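Long-range contacts in botulinum neurotoxin type C1 (Clostridium botulinum, PDB 3R4S), which binds gangliosides on nerve-cell membranes through its heavy-chain receptor-binding domain, probably so that the toxin's zinc protease can enter the neuron: residues 336-341 with 406-411; 352-358 with 370-376. All blocks are in the same frame, centred on the assembly; numbering follows the deposited sequence.

How the contacts relate
Contacts 1 and 2 belong to the same antiparallel sheet of the C-terminal, trefoil-type half of the receptor-binding domain, their centres 12 Å apart. Strand 338-345 of contact 1 is followed directly in the chain by strand 356-362 of contact 2, and all of 352-376 lies between residues 341 and 406, which places the hairpin of contact 2 within the stretch that contact 1 brings together. Side chains join them: Val408 CG2 lies 4.1 Å from Phe356 CE1, and Gln410 NE2 3.9 Å from Lys373 CG. Two sialic acids are bound in the same domain. The side chain of Pro406 is about 12 Å from N-acetyl-beta-neuraminic acid, whereas that of Ile354 is about 4 Å from N-acetyl-alpha-neuraminic acid.

Contact 1 (336-341 with 406-411); sequences EDIYAI and PTVKQG
The Tyr339 ring receives Val408 O at its edge, near the ring plane, while Gln410 OE1 approaches Tyr339 CE2 obliquely at 3.6 Å. Ring and Gln410 amide planes stand 77° apart, and a water bonded to both Tyr339 OH and Gln410 OE1 joins their polar ends; Met323 of strand 317-323 touches both side chains. Tyr339 and Val408 themselves form an antiparallel hydrogen-bonded pair, with Tyr339 N to Val408 O at 2.9 Å and Val408 N to Tyr339 O at 2.7 Å. Gln410 N to Asp337 O and Ile341 N to Pro406 O extend the pairing at its two ends. Ile341 CG1 lies 3.7 Å from Val408 CG2, the two side chains at about a right angle. On the face of Ile338 and Lys409, Ile338 CD1 presses on Lys409 CD at 3.4 Å, a tight fit. The lysine chain bends at chi2 (56°) and again at chi4, which turns Lys409 NZ back to Gln410 O at 2.8 Å. Backbone bonds thus run the whole length, with apolar packing at the buried Ile341 end; at the Asp337 end a water, accepting from Lys409 NZ and donating to Asp337 OD2, additionally mediates between opposite charges.

Contact 2 (352-358 with 370-376); sequences DNIIFQI and QIFKSNF
Lys373 NZ donates to two backbone oxygens of the facing segment, Asp352 O at 2.7 Å and Ile355 O at 2.8 Å, the latter on a lone pair. CG anti to the backbone N (chi1 -174°) and bends at chi2 and chi4 bring the ammonium round to the carbonyls of Asp352, in the 3-10 turn 352-354, and of Ile355. Ile355 O also accepts from Ser374 N, and Asp352 O from Ile355 N, which reaches it from the face opposite Lys373 NZ. The tight part lies along the strands: Phe356 CB meets Ile371 CG2 at 3.7 Å, Phe372 O sits at the edge of the Phe356 ring, and Lys373 CD approaches that ring obliquely, 3.7 Å from Phe356 CE1. Gln357 and Phe372 form the antiparallel hydrogen-bonded pair, through Gln357 N to Phe372 O at 2.7 Å and Phe372 N to Gln357 O at 2.8 Å. The Asp352 carboxylate, by contrast, is loosely held and watered: Asp352 OD2 is 3.9 Å from Lys373 NZ, a long salt bridge supplemented by a bridging water, and a second water links Asp352 OD1 to Phe376 N. This is a beta hairpin of a trefoil-type domain, entered through the 3-10 turn whose Ile354 side chain lies beside the bound N-acetyl-alpha-neuraminic acid.

Contact 1 (336-341 with 406-411)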
loop_
_atom_site.group_PDB
_atom_site.type_symbol
_atom_site.label_atom_id
_atom_site.label_comp_id
_atom_site.label_asym_id
_atom_site.label_seq_id
_atom_site.Cartn_x
_atom_site.Cartn_y
_atom_site.Cartn_z
ATOM N N GLU A 336 -15.672 -13.875 -27.839
ATOM C CA GLU A 336 -16.118 -12.706 -28.589
ATOM C C GLU A 336 -15.543 -11.406 -28.010
ATOM O O GLU A 336 -15.671 -11.138 -26.819
ATOM C CB GLU A 336 -17.654 -12.649 -28.632
ATOM C CG GLU A 336 -18.216 -11.635 -29.639
ATOM C CD GLU A 336 -19.748 -11.574 -29.646
ATOM O OE1 GLU A 336 -20.394 -12.472 -29.054
ATOM O OE2 GLU A 336 -20.303 -10.625 -30.250
ATOM N N ASP A 337 -14.909 -10.618 -28.871
ATOM C CA ASP A 337 -14.317 -9.337 -28.499
ATOM C C ASP A 337 -13.124 -9.462 -27.551
ATOM O O ASP A 337 -12.714 -8.467 -26.944
ATOM C CB ASP A 337 -15.373 -8.399 -27.902
ATOM C CG ASP A 337 -16.468 -8.055 -28.890
ATOM O OD1 ASP A 337 -16.138 -7.590 -30.000
ATOM O OD2 ASP A 337 -17.656 -8.257 -28.557
ATOM N N ILE A 338 -12.579 -10.672 -27.426
ATOM C CA ILE A 338 -11.377 -10.906 -26.627
ATOM C C ILE A 338 -10.130 -10.901 -27.512
ATOM O O ILE A 338 -10.073 -11.626 -28.504
ATOM C CB ILE A 338 -11.429 -12.266 -25.915
ATOM C CG1 ILE A 338 -12.672 -12.383 -25.033
ATOM C CG2 ILE A 338 -10.177 -12.460 -25.059
ATOM C CD1 ILE A 338 -12.638 -11.444 -23.832
ATOM N N TYR A 339 -9.133 -10.092 -27.156
ATOM C CA TYR A 339 -7.875 -10.042 -27.908
ATOM C C TYR A 339 -6.688 -10.230 -26.985
ATOM O O TYR A 339 -6.666 -9.705 -25.871
ATOM C CB TYR A 339 -7.721 -8.713 -28.636
ATOM C CG TYR A 339 -8.877 -8.395 -29.536
ATOM C CD1 TYR A 339 -8.828 -8.692 -30.890
ATOM C CD2 TYR A 339 -10.030 -7.805 -29.031
ATOM C CE1 TYR A 339 -9.890 -8.400 -31.723
ATOM C CE2 TYR A 339 -11.098 -7.510 -29.853
ATOM C CZ TYR A 339 -11.022 -7.810 -31.198
ATOM O OH TYR A 339 -12.082 -7.525 -32.025
ATOM N N ALA A 340 -5.697 -10.982 -27.446
ATOM C CA ALA A 340 -4.491 -11.186 -26.669
ATOM C C ALA A 340 -3.658 -9.909 -26.641
ATOM O O ALA A 340 -3.641 -9.154 -27.613
ATOM C CB ALA A 340 -3.669 -12.359 -27.247
ATOM N N ILE A 341 -2.979 -9.670 -25.520
ATOM C CA ILE A 341 -1.919 -8.672 -25.474
ATOM C C ILE A 341 -0.593 -9.388 -25.688
ATOM O O ILE A 341 -0.272 -10.352 -24.994
ATOM C CB ILE A 341 -1.895 -7.903 -24.137
ATOM C CG1 ILE A 341 -3.189 -7.087 -23.973
ATOM C CG2 ILE A 341 -0.663 -7.006 -24.074
ATOM C CD1 ILE A 341 -3.361 -6.421 -22.603
ATOM N N PRO A 406 -2.424 -12.209 -20.828
ATOM C CA PRO A 406 -3.163 -10.957 -20.658
ATOM C C PRO A 406 -4.029 -10.708 -21.878
ATOM O O PRO A 406 -3.660 -11.087 -23.002
ATOM C CB PRO A 406 -2.050 -9.905 -20.554
ATOM C CG PRO A 406 -0.946 -10.453 -21.393
ATOM C CD PRO A 406 -1.015 -11.972 -21.206
ATOM N N THR A 407 -5.187 -10.095 -21.667
ATOM C CA THR A 407 -6.118 -9.838 -22.765
ATOM C C THR A 407 -6.718 -8.446 -22.683
ATOM O O THR A 407 -6.633 -7.769 -21.642
ATOM C CB THR A 407 -7.317 -10.808 -22.735
ATOM O OG1 THR A 407 -8.038 -10.632 -21.505
ATOM C CG2 THR A 407 -6.859 -12.269 -22.862
ATOM N N VAL A 408 -7.327 -8.033 -23.792
ATOM C CA VAL A 408 -8.229 -6.889 -23.824
ATOM C C VAL A 408 -9.613 -7.411 -24.179
ATOM O O VAL A 408 -9.771 -8.155 -25.145
ATOM C CB VAL A 408 -7.815 -5.846 -24.880
ATOM C CG1 VAL A 408 -8.859 -4.722 -24.967
ATOM C CG2 VAL A 408 -6.420 -5.281 -24.567
ATOM N N LYS A 409 -10.602 -7.050 -23.373
ATOM C CA LYS A 409 -11.998 -7.316 -23.675
ATOM C C LYS A 409 -12.599 -6.031 -24.230
ATOM O O LYS A 409 -12.668 -5.020 -23.528
ATOM C CB LYS A 409 -12.738 -7.722 -22.395
ATOM C CG LYS A 409 -14.259 -7.778 -22.517
ATOM C CD LYS A 409 -14.684 -8.700 -23.644
ATOM C CE LYS A 409 -16.166 -9.067 -23.551
ATOM N NZ LYS A 409 -17.032 -7.870 -23.677
ATOM N N GLN A 410 -13.009 -6.057 -25.493
ATOM C CA GLN A 410 -13.705 -4.920 -26.084
ATOM C C GLN A 410 -15.218 -5.182 -26.096
ATOM O O GLN A 410 -15.742 -5.836 -25.183
ATOM C CB GLN A 410 -13.138 -4.579 -27.471
ATOM C CG GLN A 410 -11.647 -4.231 -27.429
ATOM C CD GLN A 410 -11.148 -3.520 -28.674
ATOM O OE1 GLN A 410 -11.444 -3.918 -29.801
ATOM N NE2 GLN A 410 -10.372 -2.469 -28.474
ATOM N N GLY A 411 -15.927 -4.684 -27.101
ATOM C CA GLY A 411 -17.384 -4.744 -27.058
ATOM C C GLY A 411 -17.849 -4.005 -25.806
ATOM O O GLY A 411 -17.234 -3.014 -25.409
HETATM O O HOH W 1 -18.648 -8.862 -26.108
HETATM O O HOH W 2 -13.556 -5.227 -31.090
#

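Contact 2 (352-358 with 370-376)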
loop_
_atom_site.group_PDB
_atom_site.type_symbol
_atom_site.label_atom_id
_atom_site.label_comp_id
_atom_site.label_asym_id
_atom_site.label_seq_id
_atom_site.Cartn_x
_atom_site.Cartn_y
_atom_site.Cartn_z
ATOM N N ASP A 352 -1.392 2.933 -32.734
ATOM C CA ASP A 352 -2.623 2.892 -31.964
ATOM C C ASP A 352 -2.741 1.651 -31.081
ATOM O O ASP A 352 -3.243 1.733 -29.958
ATOM C CB ASP A 352 -3.851 2.977 -32.877
ATOM C CG ASP A 352 -5.163 2.857 -32.094
ATOM O OD1 ASP A 352 -5.633 3.894 -31.577
ATOM O OD2 ASP A 352 -5.711 1.730 -31.979
ATOM N N ASN A 353 -2.292 0.505 -31.583
ATOM C CA ASN A 353 -2.509 -0.747 -30.860
ATOM C C ASN A 353 -1.633 -0.940 -29.625
ATOM O O ASN A 353 -1.758 -1.951 -28.931
ATOM C CB ASN A 353 -2.473 -1.977 -31.785
ATOM C CG ASN A 353 -1.115 -2.197 -32.443
ATOM O OD1 ASN A 353 -0.103 -1.638 -32.019
ATOM N ND2 ASN A 353 -1.094 -3.025 -33.492
ATOM N N ILE A 354 -0.771 0.023 -29.320
ATOM C CA ILE A 354 -0.027 -0.053 -28.056
ATOM C C ILE A 354 -0.551 0.920 -27.001
ATOM O O ILE A 354 -0.058 0.935 -25.866
ATOM C CB ILE A 354 1.475 0.224 -28.223
ATOM C CG1 ILE A 354 1.714 1.724 -28.428
ATOM C CG2 ILE A 354 2.078 -0.652 -29.342
ATOM C CD1 ILE A 354 3.171 2.111 -28.368
ATOM N N ILE A 355 -1.555 1.712 -27.361
ATOM C CA ILE A 355 -2.001 2.811 -26.501
ATOM C C ILE A 355 -3.043 2.403 -25.451
ATOM O O ILE A 355 -4.059 1.780 -25.775
ATOM C CB ILE A 355 -2.517 4.008 -27.339
ATOM C CG1 ILE A 355 -1.438 4.469 -28.327
ATOM C CG2 ILE A 355 -2.942 5.167 -26.434
ATOM C CD1 ILE A 355 -1.887 5.612 -29.220
ATOM N N PHE A 356 -2.768 2.744 -24.192
ATOM C CA PHE A 356 -3.686 2.460 -23.086
ATOM C C PHE A 356 -3.955 3.699 -22.223
ATOM O O PHE A 356 -3.211 4.699 -22.284
ATOM C CB PHE A 356 -3.148 1.320 -22.215
ATOM C CG PHE A 356 -3.057 0.003 -22.941
ATOM C CD1 PHE A 356 -4.146 -0.853 -22.980
ATOM C CD2 PHE A 356 -1.890 -0.361 -23.609
ATOM C CE1 PHE A 356 -4.080 -2.062 -23.658
ATOM C CE2 PHE A 356 -1.814 -1.565 -24.288
ATOM C CZ PHE A 356 -2.909 -2.421 -24.317
ATOM N N GLN A 357 -5.032 3.638 -21.438
ATOM C CA GLN A 357 -5.330 4.681 -20.447
ATOM C C GLN A 357 -5.471 4.029 -19.080
ATOM O O GLN A 357 -6.130 2.995 -18.951
ATOM C CB GLN A 357 -6.620 5.424 -20.796
ATOM C CG GLN A 357 -6.958 6.561 -19.808
ATOM C CD GLN A 357 -8.184 7.378 -20.221
ATOM O OE1 GLN A 357 -9.295 6.859 -20.281
ATOM N NE2 GLN A 357 -7.983 8.673 -20.475
ATOM N N ILE A 358 -4.847 4.626 -18.066
ATOM C CA ILE A 358 -4.826 4.043 -16.723
ATOM C C ILE A 358 -5.763 4.758 -15.742
ATOM O O ILE A 358 -6.023 5.948 -15.882
ATOM C CB ILE A 358 -3.391 3.971 -16.147
ATOM C CG1 ILE A 358 -3.335 2.969 -14.995
ATOM C CG2 ILE A 358 -2.897 5.373 -15.725
ATOM C CD1 ILE A 358 -1.927 2.469 -14.686
ATOM N N GLN A 370 -6.753 -0.167 -13.107
ATOM C CA GLN A 370 -7.447 -0.726 -14.244
ATOM C C GLN A 370 -6.855 -0.057 -15.468
ATOM O O GLN A 370 -6.482 1.125 -15.426
ATOM C CB GLN A 370 -8.951 -0.496 -14.157
ATOM C CG GLN A 370 -9.629 -1.350 -13.090
ATOM C CD GLN A 370 -11.137 -1.212 -13.118
ATOM O OE1 GLN A 370 -11.654 -0.109 -13.083
ATOM N NE2 GLN A 370 -11.848 -2.339 -13.202
ATOM N N ILE A 371 -6.729 -0.827 -16.542
ATOM C CA ILE A 371 -6.030 -0.351 -17.726
ATOM C C ILE A 371 -6.913 -0.573 -18.935
ATOM O O ILE A 371 -7.345 -1.694 -19.219
ATOM C CB ILE A 371 -4.678 -1.054 -17.880
ATOM C CG1 ILE A 371 -3.868 -0.906 -16.588
ATOM C CG2 ILE A 371 -3.906 -0.487 -19.083
ATOM C CD1 ILE A 371 -2.645 -1.825 -16.514
ATOM N N PHE A 372 -7.212 0.518 -19.619
ATOM C CA PHE A 372 -8.197 0.512 -20.669
ATOM C C PHE A 372 -7.513 0.747 -22.006
ATOM O O PHE A 372 -6.609 1.582 -22.104
ATOM C CB PHE A 372 -9.216 1.626 -20.425
ATOM C CG PHE A 372 -10.017 1.448 -19.162
ATOM C CD1 PHE A 372 -11.251 0.805 -19.191
ATOM C CD2 PHE A 372 -9.525 1.899 -17.946
ATOM C CE1 PHE A 372 -11.988 0.631 -18.030
ATOM C CE2 PHE A 372 -10.258 1.736 -16.773
ATOM C CZ PHE A 372 -11.491 1.106 -16.814
ATOM N N LYS A 373 -7.951 0.014 -23.026
ATOM C CA LYS A 373 -7.477 0.236 -24.392
ATOM C C LYS A 373 -7.997 1.571 -24.899
ATOM O O LYS A 373 -9.192 1.858 -24.809
ATOM C CB LYS A 373 -7.930 -0.887 -25.321
ATOM C CG LYS A 373 -7.332 -0.759 -26.728
ATOM C CD LYS A 373 -5.823 -1.066 -26.723
ATOM C CE LYS A 373 -5.169 -0.703 -28.065
ATOM N NZ LYS A 373 -5.036 0.780 -28.228
ATOM N N SER A 374 -7.094 2.392 -25.428
ATOM C CA SER A 374 -7.412 3.775 -25.732
ATOM C C SER A 374 -6.839 4.189 -27.076
ATOM O O SER A 374 -5.890 3.581 -27.550
ATOM C CB SER A 374 -6.808 4.666 -24.642
ATOM O OG SER A 374 -7.027 6.044 -24.892
ATOM N N ASN A 375 -7.407 5.233 -27.680
ATOM C CA ASN A 375 -6.752 5.885 -28.811
ATOM C C ASN A 375 -5.829 7.008 -28.304
ATOM O O ASN A 375 -5.722 7.230 -27.091
ATOM C CB ASN A 375 -7.769 6.392 -29.854
ATOM C CG ASN A 375 -8.622 7.545 -29.336
ATOM O OD1 ASN A 375 -8.836 7.689 -28.130
ATOM N ND2 ASN A 375 -9.111 8.373 -30.252
ATOM N N PHE A 376 -5.173 7.718 -29.218
ATOM C CA PHE A 376 -4.123 8.675 -28.832
ATOM C C PHE A 376 -4.588 9.791 -27.902
ATOM O O PHE A 376 -3.842 10.214 -27.029
ATOM C CB PHE A 376 -3.460 9.290 -30.070
ATOM C CG PHE A 376 -4.305 10.335 -30.752
ATOM C CD1 PHE A 376 -4.050 11.686 -30.553
ATOM C CD2 PHE A 376 -5.362 9.967 -31.572
ATOM C CE1 PHE A 376 -4.825 12.657 -31.175
ATOM C CE2 PHE A 376 -6.145 10.927 -32.190
ATOM C CZ PHE A 376 -5.874 12.277 -31.996
HETATM O O HOH W 3 -7.379 1.494 -29.833
HETATM O O HOH W 4 -4.851 6.355 -31.817
#